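Indole-3-pyruvate decarboxylase (PDB 2NXW) decarboxylates indole-3-pyruvate to indole-3-acetaldehyde and CO2 in auxin biosynthesis, using thiamine diphosphate and a magnesium ion. Local coordinates at residues 482-487 and 551-556; 374-379 and 404-409; 272-277 and 286-291; 258-263 and 410-415. All blocks are in the same frame, centred on the assembly; numbering follows the deposited sequence.

Contact 1: 482-487 and 551-556. With TPP (thiamine diphosphate), chain E.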
loop_
_atom_site.group_PDB
_atom_site.type_symbol
_atom_site.label_atom_id
_atom_site.label_comp_id
_atom_site.label_asym_id
_atom_site.label_seq_id
_atom_site.Cartn_x
_atom_site.Cartn_y
_atom_site.Cartn_z
ATOM N N LEU A 482 -15.428 0.321 28.215
ATOM C CA LEU A 482 -14.584 -0.839 27.936
ATOM C C LEU A 482 -14.919 -1.978 28.899
ATOM O O LEU A 482 -14.852 -3.153 28.526
ATOM C CB LEU A 482 -13.107 -0.458 28.023
ATOM C CG LEU A 482 -12.686 0.678 27.085
ATOM C CD1 LEU A 482 -11.172 0.810 27.143
ATOM C CD2 LEU A 482 -13.134 0.391 25.660
ATOM N N ARG A 483 -15.292 -1.644 30.132
ATOM C CA ARG A 483 -15.690 -2.676 31.089
ATOM C C ARG A 483 -16.917 -3.415 30.547
ATOM O O ARG A 483 -17.028 -4.635 30.683
ATOM C CB ARG A 483 -16.046 -2.062 32.455
ATOM C CG ARG A 483 -16.442 -3.128 33.518
ATOM C CD ARG A 483 -16.943 -2.490 34.803
ATOM N NE ARG A 483 -15.986 -1.498 35.269
ATOM C CZ ARG A 483 -14.816 -1.778 35.833
ATOM N NH1 ARG A 483 -14.453 -3.037 36.044
ATOM N NH2 ARG A 483 -13.965 -0.798 36.114
ATOM N N THR A 484 -17.844 -2.700 29.917
ATOM C CA THR A 484 -19.047 -3.365 29.420
ATOM C C THR A 484 -18.724 -4.375 28.332
ATOM O O THR A 484 -19.433 -5.368 28.172
ATOM C CB THR A 484 -20.097 -2.365 28.874
ATOM O OG1 THR A 484 -19.674 -1.855 27.602
ATOM C CG2 THR A 484 -20.304 -1.217 29.864
ATOM N N PHE A 485 -17.646 -4.128 27.597
ATOM C CA PHE A 485 -17.231 -5.018 26.512
ATOM C C PHE A 485 -16.357 -6.175 26.984
ATOM O O PHE A 485 -16.391 -7.263 26.393
ATOM C CB PHE A 485 -16.441 -4.238 25.459
ATOM C CG PHE A 485 -17.204 -3.105 24.827
ATOM C CD1 PHE A 485 -16.525 -2.044 24.240
ATOM C CD2 PHE A 485 -18.600 -3.100 24.815
ATOM C CE1 PHE A 485 -17.220 -0.989 23.650
ATOM C CE2 PHE A 485 -19.306 -2.052 24.228
ATOM C CZ PHE A 485 -18.611 -0.994 23.645
ATOM N N GLN A 486 -15.577 -5.950 28.040
ATOM C CA GLN A 486 -14.657 -6.974 28.543
ATOM C C GLN A 486 -14.524 -6.774 30.049
ATOM O O GLN A 486 -13.491 -6.344 30.556
ATOM C CB GLN A 486 -13.312 -6.810 27.831
ATOM C CG GLN A 486 -12.328 -7.951 28.009
ATOM C CD GLN A 486 -11.160 -7.795 27.056
ATOM O OE1 GLN A 486 -11.259 -8.145 25.882
ATOM N NE2 GLN A 486 -10.066 -7.235 27.546
ATOM N N PRO A 487 -15.581 -7.130 30.789
ATOM C CA PRO A 487 -15.601 -6.968 32.246
ATOM C C PRO A 487 -14.568 -7.718 33.059
ATOM O O PRO A 487 -14.280 -7.333 34.189
ATOM C CB PRO A 487 -17.034 -7.347 32.616
ATOM C CG PRO A 487 -17.400 -8.356 31.553
ATOM C CD PRO A 487 -16.815 -7.768 30.297
ATOM N N ARG A 551 -28.873 -0.597 26.489
ATOM C CA ARG A 551 -29.495 -1.206 25.313
ATOM C C ARG A 551 -28.439 -1.557 24.267
ATOM O O ARG A 551 -28.546 -2.571 23.572
ATOM C CB ARG A 551 -30.534 -0.268 24.691
ATOM C CG ARG A 551 -31.789 -0.087 25.524
ATOM C CD ARG A 551 -32.931 0.471 24.680
ATOM N NE ARG A 551 -32.625 1.783 24.112
ATOM C CZ ARG A 551 -32.695 2.936 24.774
ATOM N NH1 ARG A 551 -33.069 2.970 26.048
ATOM N NH2 ARG A 551 -32.386 4.065 24.152
ATOM N N PHE A 552 -27.422 -0.710 24.157
ATOM C CA PHE A 552 -26.322 -0.906 23.216
ATOM C C PHE A 552 -25.605 -2.213 23.548
ATOM O O PHE A 552 -25.389 -3.056 22.677
ATOM C CB PHE A 552 -25.351 0.273 23.332
ATOM C CG PHE A 552 -24.221 0.254 22.337
ATOM C CD1 PHE A 552 -24.429 0.632 21.012
ATOM C CD2 PHE A 552 -22.934 -0.079 22.742
ATOM C CE1 PHE A 552 -23.366 0.685 20.104
ATOM C CE2 PHE A 552 -21.864 -0.030 21.843
ATOM C CZ PHE A 552 -22.081 0.354 20.524
ATOM N N VAL A 553 -25.252 -2.381 24.817
ATOM C CA VAL A 553 -24.560 -3.583 25.270
ATOM C C VAL A 553 -25.404 -4.850 25.074
ATOM O O VAL A 553 -24.897 -5.873 24.604
ATOM C CB VAL A 553 -24.164 -3.450 26.762
ATOM C CG1 VAL A 553 -23.478 -4.726 27.246
ATOM C CG2 VAL A 553 -23.225 -2.256 26.944
ATOM N N GLN A 554 -26.684 -4.786 25.431
ATOM C CA GLN A 554 -27.576 -5.939 25.276
ATOM C C GLN A 554 -27.785 -6.256 23.797
ATOM O O GLN A 554 -27.847 -7.426 23.403
ATOM C CB GLN A 554 -28.922 -5.648 25.952
ATOM C CG GLN A 554 -30.019 -6.708 25.774
ATOM C CD GLN A 554 -29.737 -8.019 26.498
ATOM O OE1 GLN A 554 -29.042 -8.048 27.515
ATOM N NE2 GLN A 554 -30.302 -9.109 25.985
ATOM N N GLY A 555 -27.881 -5.213 22.976
ATOM C CA GLY A 555 -28.082 -5.404 21.552
ATOM C C GLY A 555 -26.916 -6.118 20.901
ATOM O O GLY A 555 -27.093 -6.879 19.944
ATOM N N GLN A 556 -25.720 -5.868 21.421
ATOM C CA GLN A 556 -24.506 -6.489 20.911
ATOM C C GLN A 556 -24.531 -7.982 21.213
ATOM O O GLN A 556 -24.266 -8.808 20.337
ATOM C CB GLN A 556 -23.274 -5.862 21.567
ATOM C CG GLN A 556 -23.055 -4.401 21.226
ATOM C CD GLN A 556 -22.678 -4.190 19.773
ATOM O OE1 GLN A 556 -22.408 -3.067 19.350
ATOM N NE2 GLN A 556 -22.656 -5.270 19.001
HETATM N "N1'" TPP E . -8.361 6.642 23.172
HETATM C "C2'" TPP E . -9.014 7.592 22.485
HETATM C CM2 TPP E . -8.291 8.879 22.118
HETATM N "N3'" TPP E . -10.286 7.418 22.114
HETATM C "C4'" TPP E . -10.978 6.282 22.413
HETATM N "N4'" TPP E . -12.250 6.133 21.950
HETATM C "C5'" TPP E . -10.345 5.266 23.199
HETATM C "C6'" TPP E . -8.996 5.479 23.547
HETATM C "C7'" TPP E . -11.062 3.965 23.628
HETATM N N3 TPP E . -12.212 4.184 24.619
HETATM C C2 TPP E . -13.463 4.196 24.148
HETATM S S1 TPP E . -14.457 4.423 25.574
HETATM C C5 TPP E . -13.153 4.473 26.756
HETATM C C4 TPP E . -12.010 4.304 25.979
HETATM C CM4 TPP E . -10.599 4.275 26.628
HETATM C C6 TPP E . -13.325 4.656 28.211
HETATM C C7 TPP E . -13.853 6.076 28.492
HETATM O O7 TPP E . -13.769 6.226 29.886
HETATM P PA TPP E . -14.562 7.495 30.404
HETATM O O1A TPP E . -14.113 8.796 29.745
HETATM O O2A TPP E . -14.299 7.515 31.909
HETATM O O3A TPP E . -16.130 7.349 30.170
HETATM P PB TPP E . -16.937 5.976 30.622
HETATM O O1B TPP E . -16.483 5.534 32.015
HETATM O O2B TPP E . -18.433 6.403 30.590
HETATM O O3B TPP E . -16.720 4.875 29.594
#

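Contact 2: 374-379 and 404-409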
loop_
_atom_site.group_PDB
_atom_site.type_symbol
_atom_site.label_atom_id
_atom_site.label_comp_id
_atom_site.label_asym_id
_atom_site.label_seq_id
_atom_site.Cartn_x
_atom_site.Cartn_y
_atom_site.Cartn_z
ATOM N N ILE A 374 -25.735 8.393 42.681
ATOM C CA ILE A 374 -26.095 8.902 41.367
ATOM C C ILE A 374 -25.871 7.896 40.247
ATOM O O ILE A 374 -24.843 7.220 40.205
ATOM C CB ILE A 374 -25.256 10.153 41.067
ATOM C CG1 ILE A 374 -25.548 11.228 42.111
ATOM C CG2 ILE A 374 -25.547 10.686 39.656
ATOM C CD1 ILE A 374 -24.433 12.265 42.199
ATOM N N ALA A 375 -26.841 7.817 39.341
ATOM C CA ALA A 375 -26.735 6.965 38.166
ATOM C C ALA A 375 -26.804 7.922 36.972
ATOM O O ALA A 375 -27.313 9.036 37.097
ATOM C CB ALA A 375 -27.889 5.965 38.113
ATOM N N PRO A 376 -26.287 7.511 35.808
ATOM C CA PRO A 376 -26.343 8.402 34.645
ATOM C C PRO A 376 -27.753 8.934 34.351
ATOM O O PRO A 376 -27.923 10.105 34.002
ATOM C CB PRO A 376 -25.808 7.524 33.517
ATOM C CG PRO A 376 -24.771 6.697 34.218
ATOM C CD PRO A 376 -25.471 6.312 35.514
ATOM N N MET A 377 -28.780 8.098 34.490
ATOM C CA MET A 377 -30.128 8.579 34.204
ATOM C C MET A 377 -30.587 9.679 35.162
ATOM O O MET A 377 -31.458 10.481 34.813
ATOM C CB MET A 377 -31.137 7.427 34.200
ATOM C CG MET A 377 -30.917 6.422 33.071
ATOM S SD MET A 377 -30.694 7.149 31.427
ATOM C CE MET A 377 -32.365 7.624 31.025
ATOM N N ASP A 378 -30.015 9.715 36.361
ATOM C CA ASP A 378 -30.368 10.756 37.316
ATOM C C ASP A 378 -29.821 12.085 36.813
ATOM O O ASP A 378 -30.435 13.136 37.016
ATOM C CB ASP A 378 -29.795 10.445 38.692
ATOM C CG ASP A 378 -30.404 9.198 39.293
ATOM O OD1 ASP A 378 -31.647 9.091 39.275
ATOM O OD2 ASP A 378 -29.640 8.340 39.782
ATOM N N ILE A 379 -28.662 12.044 36.162
ATOM C CA ILE A 379 -28.079 13.268 35.628
ATOM C C ILE A 379 -28.971 13.768 34.491
ATOM O O ILE A 379 -29.243 14.963 34.391
ATOM C CB ILE A 379 -26.632 13.020 35.155
ATOM C CG1 ILE A 379 -25.770 12.630 36.360
ATOM C CG2 ILE A 379 -26.070 14.292 34.491
ATOM C CD1 ILE A 379 -24.357 12.185 35.983
ATOM N N LEU A 404 -21.992 10.401 26.498
ATOM C CA LEU A 404 -22.668 10.583 25.211
ATOM C C LEU A 404 -23.987 9.806 25.187
ATOM O O LEU A 404 -25.008 10.307 24.733
ATOM C CB LEU A 404 -21.778 10.094 24.067
ATOM C CG LEU A 404 -22.442 10.089 22.685
ATOM C CD1 LEU A 404 -23.063 11.448 22.366
ATOM C CD2 LEU A 404 -21.405 9.711 21.652
ATOM N N PHE A 405 -23.954 8.569 25.666
ATOM C CA PHE A 405 -25.159 7.755 25.696
ATOM C C PHE A 405 -26.218 8.377 26.612
ATOM O O PHE A 405 -27.416 8.270 26.345
ATOM C CB PHE A 405 -24.795 6.329 26.131
ATOM C CG PHE A 405 -24.071 5.549 25.073
ATOM C CD1 PHE A 405 -24.743 4.607 24.298
ATOM C CD2 PHE A 405 -22.724 5.780 24.816
ATOM C CE1 PHE A 405 -24.085 3.908 23.283
ATOM C CE2 PHE A 405 -22.053 5.089 23.797
ATOM C CZ PHE A 405 -22.743 4.145 23.027
ATOM N N THR A 406 -25.773 9.050 27.670
ATOM C CA THR A 406 -26.673 9.720 28.595
ATOM C C THR A 406 -27.228 10.991 27.946
ATOM O O THR A 406 -28.410 11.311 28.097
ATOM C CB THR A 406 -25.945 10.112 29.874
ATOM O OG1 THR A 406 -25.344 8.945 30.456
ATOM C CG2 THR A 406 -26.926 10.701 30.875
ATOM N N ALA A 407 -26.375 11.709 27.216
ATOM C CA ALA A 407 -26.795 12.943 26.549
ATOM C C ALA A 407 -27.896 12.699 25.528
ATOM O O ALA A 407 -28.684 13.607 25.241
ATOM C CB ALA A 407 -25.593 13.614 25.887
ATOM N N MET A 408 -27.961 11.489 24.976
ATOM C CA MET A 408 -29.014 11.180 24.009
ATOM C C MET A 408 -30.387 11.358 24.657
ATOM O O MET A 408 -31.382 11.575 23.958
ATOM C CB MET A 408 -28.880 9.739 23.498
ATOM C CG MET A 408 -27.642 9.466 22.647
ATOM S SD MET A 408 -27.631 10.438 21.117
ATOM C CE MET A 408 -28.962 9.680 20.218
ATOM N N ASP A 409 -30.442 11.265 25.987
ATOM C CA ASP A 409 -31.699 11.419 26.709
ATOM C C ASP A 409 -31.844 12.759 27.422
ATOM O O ASP A 409 -32.663 12.911 28.332
ATOM C CB ASP A 409 -31.891 10.263 27.702
ATOM C CG ASP A 409 -32.255 8.966 27.009
ATOM O OD1 ASP A 409 -32.896 9.031 25.940
ATOM O OD2 ASP A 409 -31.909 7.888 27.534
#

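Contact 3: 272-277 and 286-291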
loop_
_atom_site.group_PDB
_atom_site.type_symbol
_atom_site.label_atom_id
_atom_site.label_comp_id
_atom_site.label_asym_id
_atom_site.label_seq_id
_atom_site.Cartn_x
_atom_site.Cartn_y
_atom_site.Cartn_z
ATOM N N GLY A 272 -37.957 10.158 14.791
ATOM C CA GLY A 272 -36.931 9.923 15.787
ATOM C C GLY A 272 -35.564 9.922 15.138
ATOM O O GLY A 272 -35.428 10.229 13.946
ATOM N N THR A 273 -34.551 9.580 15.925
ATOM C CA THR A 273 -33.176 9.524 15.454
ATOM C C THR A 273 -32.680 8.085 15.427
ATOM O O THR A 273 -32.727 7.376 16.431
ATOM C CB THR A 273 -32.257 10.348 16.371
ATOM O OG1 THR A 273 -32.676 11.715 16.348
ATOM C CG2 THR A 273 -30.806 10.254 15.917
ATOM N N TYR A 274 -32.211 7.651 14.265
ATOM C CA TYR A 274 -31.675 6.308 14.128
ATOM C C TYR A 274 -30.216 6.307 14.605
ATOM O O TYR A 274 -29.414 7.123 14.155
ATOM C CB TYR A 274 -31.721 5.866 12.665
ATOM C CG TYR A 274 -31.024 4.550 12.409
ATOM C CD1 TYR A 274 -31.703 3.341 12.517
ATOM C CD2 TYR A 274 -29.671 4.518 12.075
ATOM C CE1 TYR A 274 -31.050 2.127 12.294
ATOM C CE2 TYR A 274 -29.013 3.319 11.855
ATOM C CZ TYR A 274 -29.710 2.127 11.965
ATOM O OH TYR A 274 -29.053 0.943 11.724
ATOM N N ILE A 275 -29.873 5.398 15.515
ATOM C CA ILE A 275 -28.499 5.303 15.999
ATOM C C ILE A 275 -28.075 3.854 16.144
ATOM O O ILE A 275 -27.131 3.550 16.876
ATOM C CB ILE A 275 -28.295 5.993 17.368
ATOM C CG1 ILE A 275 -29.149 5.315 18.443
ATOM C CG2 ILE A 275 -28.630 7.471 17.260
ATOM C CD1 ILE A 275 -28.851 5.808 19.872
ATOM N N GLY A 276 -28.771 2.958 15.449
ATOM C CA GLY A 276 -28.431 1.549 15.540
ATOM C C GLY A 276 -29.171 0.832 16.657
ATOM O O GLY A 276 -30.189 1.312 17.156
ATOM N N VAL A 277 -28.642 -0.315 17.069
ATOM C CA VAL A 277 -29.275 -1.120 18.106
ATOM C C VAL A 277 -29.539 -0.396 19.427
ATOM O O VAL A 277 -30.431 -0.784 20.178
ATOM C CB VAL A 277 -28.453 -2.408 18.386
ATOM C CG1 VAL A 277 -27.169 -2.069 19.120
ATOM C CG2 VAL A 277 -29.292 -3.393 19.176
ATOM N N LEU A 286 -37.871 0.389 11.158
ATOM C CA LEU A 286 -38.332 1.173 10.014
ATOM C C LEU A 286 -37.195 1.418 9.020
ATOM O O LEU A 286 -37.357 1.247 7.809
ATOM C CB LEU A 286 -38.883 2.521 10.487
ATOM C CG LEU A 286 -39.348 3.471 9.382
ATOM C CD1 LEU A 286 -40.542 2.865 8.661
ATOM C CD2 LEU A 286 -39.721 4.818 9.980
ATOM N N VAL A 287 -36.045 1.825 9.542
ATOM C CA VAL A 287 -34.882 2.105 8.708
ATOM C C VAL A 287 -34.265 0.855 8.077
ATOM O O VAL A 287 -34.025 0.794 6.865
ATOM C CB VAL A 287 -33.786 2.837 9.533
ATOM C CG1 VAL A 287 -32.492 2.946 8.733
ATOM C CG2 VAL A 287 -34.274 4.231 9.913
ATOM N N GLU A 288 -34.015 -0.153 8.901
ATOM C CA GLU A 288 -33.382 -1.362 8.408
ATOM C C GLU A 288 -34.244 -2.245 7.513
ATOM O O GLU A 288 -33.708 -3.050 6.748
ATOM C CB GLU A 288 -32.820 -2.146 9.597
ATOM C CG GLU A 288 -31.804 -1.308 10.365
ATOM C CD GLU A 288 -31.205 -2.021 11.557
ATOM O OE1 GLU A 288 -31.616 -3.168 11.835
ATOM O OE2 GLU A 288 -30.321 -1.429 12.216
ATOM N N GLU A 289 -35.563 -2.082 7.573
ATOM C CA GLU A 289 -36.449 -2.877 6.725
ATOM C C GLU A 289 -36.934 -2.092 5.508
ATOM O O GLU A 289 -37.685 -2.613 4.680
ATOM C CB GLU A 289 -37.661 -3.366 7.517
ATOM C CG GLU A 289 -37.304 -4.188 8.740
ATOM C CD GLU A 289 -38.506 -4.893 9.331
ATOM O OE1 GLU A 289 -39.610 -4.306 9.316
ATOM O OE2 GLU A 289 -38.343 -6.034 9.817
ATOM N N SER A 290 -36.503 -0.841 5.388
ATOM C CA SER A 290 -36.933 -0.015 4.261
ATOM C C SER A 290 -36.456 -0.532 2.902
ATOM O O SER A 290 -35.306 -0.944 2.753
ATOM C CB SER A 290 -36.447 1.424 4.445
ATOM O OG SER A 290 -36.814 2.217 3.326
ATOM N N ASP A 291 -37.353 -0.503 1.915
ATOM C CA ASP A 291 -37.016 -0.937 0.564
ATOM C C ASP A 291 -36.866 0.283 -0.354
ATOM O O ASP A 291 -36.907 0.176 -1.581
ATOM C CB ASP A 291 -38.085 -1.910 0.035
ATOM C CG ASP A 291 -39.467 -1.281 -0.067
ATOM O OD1 ASP A 291 -39.770 -0.339 0.697
ATOM O OD2 ASP A 291 -40.264 -1.752 -0.910
#

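Contact 4: 258-263 and 410-415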
loop_
_atom_site.group_PDB
_atom_site.type_symbol
_atom_site.label_atom_id
_atom_site.label_comp_id
_atom_site.label_asym_id
_atom_site.label_seq_id
_atom_site.Cartn_x
_atom_site.Cartn_y
_atom_site.Cartn_z
ATOM N N MET A 258 -25.993 12.698 13.389
ATOM C CA MET A 258 -25.498 14.020 13.019
ATOM C C MET A 258 -26.591 14.917 12.449
ATOM O O MET A 258 -26.366 16.109 12.231
ATOM C CB MET A 258 -24.351 13.905 12.016
ATOM C CG MET A 258 -23.110 13.229 12.565
ATOM S SD MET A 258 -21.996 14.332 13.477
ATOM C CE MET A 258 -21.180 13.158 14.623
ATOM N N GLY A 259 -27.770 14.348 12.207
ATOM C CA GLY A 259 -28.872 15.147 11.703
ATOM C C GLY A 259 -29.874 15.424 12.818
ATOM O O GLY A 259 -30.899 16.060 12.589
ATOM N N ARG A 260 -29.569 14.947 14.024
ATOM C CA ARG A 260 -30.451 15.110 15.180
ATOM C C ARG A 260 -30.857 16.564 15.406
ATOM O O ARG A 260 -30.010 17.450 15.488
ATOM C CB ARG A 260 -29.755 14.549 16.428
ATOM C CG ARG A 260 -30.606 14.434 17.691
ATOM C CD ARG A 260 -29.903 13.491 18.675
ATOM N NE ARG A 260 -30.485 13.464 20.018
ATOM C CZ ARG A 260 -30.362 14.446 20.907
ATOM N NH1 ARG A 260 -29.684 15.541 20.596
ATOM N NH2 ARG A 260 -30.894 14.324 22.117
ATOM N N GLY A 261 -32.163 16.807 15.493
ATOM C CA GLY A 261 -32.642 18.161 15.705
ATOM C C GLY A 261 -33.163 18.833 14.448
ATOM O O GLY A 261 -33.950 19.776 14.519
ATOM N N LEU A 262 -32.722 18.359 13.288
ATOM C CA LEU A 262 -33.170 18.937 12.022
ATOM C C LEU A 262 -34.667 18.684 11.810
ATOM O O LEU A 262 -35.184 17.636 12.188
ATOM C CB LEU A 262 -32.371 18.332 10.859
ATOM C CG LEU A 262 -30.895 18.725 10.746
ATOM C CD1 LEU A 262 -30.234 17.902 9.635
ATOM C CD2 LEU A 262 -30.776 20.222 10.470
ATOM N N LEU A 263 -35.347 19.650 11.201
ATOM C CA LEU A 263 -36.780 19.557 10.912
ATOM C C LEU A 263 -37.679 19.416 12.139
ATOM O O LEU A 263 -38.839 19.015 12.018
ATOM C CB LEU A 263 -37.063 18.397 9.942
ATOM C CG LEU A 263 -36.942 18.732 8.446
ATOM C CD1 LEU A 263 -35.515 19.127 8.093
ATOM C CD2 LEU A 263 -37.387 17.528 7.633
ATOM N N MET A 410 -31.044 13.736 26.999
ATOM C CA MET A 410 -31.115 15.076 27.576
ATOM C C MET A 410 -31.735 16.051 26.587
ATOM O O MET A 410 -31.454 15.994 25.394
ATOM C CB MET A 410 -29.718 15.578 27.935
ATOM C CG MET A 410 -29.165 14.977 29.200
ATOM S SD MET A 410 -27.500 15.607 29.500
ATOM C CE MET A 410 -27.074 14.682 30.962
ATOM N N ILE A 411 -32.589 16.940 27.088
ATOM C CA ILE A 411 -33.203 17.953 26.237
ATOM C C ILE A 411 -32.111 18.994 25.967
ATOM O O ILE A 411 -31.529 19.535 26.901
ATOM C CB ILE A 411 -34.383 18.623 26.958
ATOM C CG1 ILE A 411 -35.434 17.561 27.303
ATOM C CG2 ILE A 411 -34.978 19.714 26.075
ATOM C CD1 ILE A 411 -36.519 18.052 28.246
ATOM N N ASP A 412 -31.840 19.270 24.697
ATOM C CA ASP A 412 -30.787 20.221 24.358
ATOM C C ASP A 412 -31.174 21.211 23.273
ATOM O O ASP A 412 -32.269 21.153 22.719
ATOM C CB ASP A 412 -29.540 19.460 23.894
ATOM C CG ASP A 412 -29.791 18.646 22.639
ATOM O OD1 ASP A 412 -30.299 19.204 21.634
ATOM O OD2 ASP A 412 -29.480 17.441 22.651
ATOM N N ALA A 413 -30.247 22.123 22.999
ATOM C CA ALA A 413 -30.372 23.138 21.958
ATOM C C ALA A 413 -29.245 22.782 20.998
ATOM O O ALA A 413 -28.502 23.645 20.517
ATOM C CB ALA A 413 -30.158 24.538 22.545
ATOM N N GLY A 414 -29.130 21.483 20.734
ATOM C CA GLY A 414 -28.089 20.965 19.870
ATOM C C GLY A 414 -27.182 20.052 20.686
ATOM O O GLY A 414 -27.017 20.254 21.890
ATOM N N LEU A 415 -26.618 19.043 20.030
ATOM C CA LEU A 415 -25.703 18.092 20.664
ATOM C C LEU A 415 -24.511 17.938 19.733
ATOM O O LEU A 415 -24.666 17.591 18.558
ATOM C CB LEU A 415 -26.378 16.734 20.867
ATOM C CG LEU A 415 -25.478 15.606 21.394
ATOM C CD1 LEU A 415 -24.880 16.002 22.755
ATOM C CD2 LEU A 415 -26.288 14.314 21.510
HETATM O O HOH W 1 -27.743 18.321 17.414
#

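Contact 1: 482-487 and 551-556
Thr484 meets Val553 where helix 480-485 and helix 547-558 pass each other near the protein surface. The closer half of the contact is this pair. Val553 CG2 lies 3.6 Å from Thr484 OG1 and touches Thr484 CB as well. The hydroxyl sits between the backbone N and the carbonyl carbon (chi1 74°). There it faces the valine methyl and also hydrogen-bonds to Met481 O, so its polar need is met one turn back in its own helix. The second pair, Phe485 and Phe552, meets by a single edge approach. Their rings come rim against rim, Phe485 CZ being 3.8 Å from Phe552 CE2, and neither ring covers the other's face. Gln556 OE1 lies above one face of Phe552, toward its rim. All four touching residues are partly exposed to solvent. The far side of helix 480-485 is quite different. There Leu482 is buried, with its CD1 3.5 Å from CM4 of the thiamine diphosphate, and it packs on Pro43 of the second subunit. The helix follows the magnesium ligands Asn476 and Ser478, at the end of the GDG...NN cofactor-binding motif of thiamine diphosphate enzymes.

Contact 2: 374-379 and 404-409
Pro376 and Thr406 bring the start of helix 376-388 to helix 402-407, their CA atoms 6.2 Å apart. Both helices belong to the alpha/beta fold that binds the cofactor diphosphate and magnesium, and both Thr406 and Ile379 pack on strand 470-475 of its parallel sheet. Ala375, at the N-cap position, gives its N-H to Asp378 OD2 at 2.9 Å. Thr406 meets Pro376 with both branches. Its CG2, anti to the backbone N, touches Pro376 O at 3.3 Å. Its OG1 lies 3.4 Å from Pro376 CB and is satisfied elsewhere, by a hydrogen bond to Asp402 O in its own helix. Pro376 is about 7 Å from the bound thiamine diphosphate, measured from its side chain, so the contact is close to the cofactor site. Met377 closes the other end. Its chain is bent at both outer torsions (chi2 -48°, chi3 -75°), which curls the thioether over toward Asp409. That carboxylate also makes a weak hydrogen bond to Thr548 through OD2, the same oxygen that Met377 CE touches at 3.5 Å.

Contact 3: 272-277 and 286-291
Tyr274 and Val287 have the closest CA atoms of the two segments, 7.6 Å apart. Segment 272-277 is an irregular loop, and segment 286-291 holds the last turn of helix 281-288 and the bend after it. The tyrosine ring lies between the loop and the helix. Its CG is anti to the backbone N (chi1 173°), which carries the ring across to the helix. Val287 covers one face. Its CG1 sits 4.1 Å from the centroid of the Tyr274 ring and 20° off the normal, a CH-pi contact, while Val287 CB reaches Tyr274 CD1 at 3.7 Å. The opposite face is covered by Gly276 N, 3.6 Å above the ring plane and over its centre. The ring is thus held between the helix and its own loop. The hydroxyl is fixed as well: Tyr274 OH donates to Glu288 OE2 at 2.7 Å, using the anti lone pair of the carboxylate oxygen. The Glu288 chain is extended beyond CG, and its carboxylate plane is turned 67° from the ring. A leucine in place of Tyr274 would probably leave the Glu288 carboxylate without this donor and open a gap between Val287 and Gly276. At the helix end, Glu288 O accepts from Arg315 of the third subunit. Tyr274 and Val287 also pack on strands 225-229 and 253-255. Helix 281-288 here lies on the sheet of the central domain, in the beta-alpha-beta crossover that joins strand 253-255 to the parallel strand 292-296.

Contact 4: 258-263 and 410-415
Asp412 OD2 accepts from Arg260 NH1 in a 2.8 Å salt bridge. The bond is nearly straight, with an N-H...O angle of 172°. It uses the syn lone pair of OD2, and the oxygen lies in the guanidinium plane, although the two flat groups are turned 56° apart. The arginine reaches it on an extended chain, with CG anti to the backbone N. Leu415 lies over one guanidinium face with CD2, and its CB touches Arg260 NH1 at 3.5 Å. Met410 O lies at the edge, 3.7 Å from Arg260 NH2; NH2 also makes a weak hydrogen bond to Met408 O. The other carboxylate oxygen serves its own backbone. Asp412 OD1 takes the N-H of Gly414 at 2.7 Å, from above the carboxylate plane, and closes an Asx turn just before strand 415-416. On the opposite side Arg260 sits in a type II beta turn from Gly259 to Leu262, with Gly261 at the third position. The two turns face each other across the boundary between the central and C-terminal domains. An asparagine in place of Asp412 would probably weaken the hold on Arg260, leaving its charge without a matching anion here. Nearby, a water joins the two backbones: it lies 3.1 Å from Arg260 O, to which it may donate, and accepts from Leu415 N at 2.9 Å. Arg260 O is also held by Arg234 NH2.

Contacts 2 and 3 are buried, contact 4 is partly so, and contact 1 lies at the surface. Contacts 1 and 2 share the cofactor-binding side of the C-terminal region and meet where Phe552 packs on Phe405. Both are mainly apolar or mixed, without hydrogen bonds between their segments. Contact 3 stays within the central domain and adds a hydrogen bond from a buried tyrosine to a partly exposed glutamate. Contact 4 joins that domain to the C-terminal one by a salt bridge and a water. Segments 404-409 and 410-415 are continuous, and contacts 2 and 4 also touch through Ile379 and Met410. Contact 3 reaches contact 1 through Val277 and Gly555.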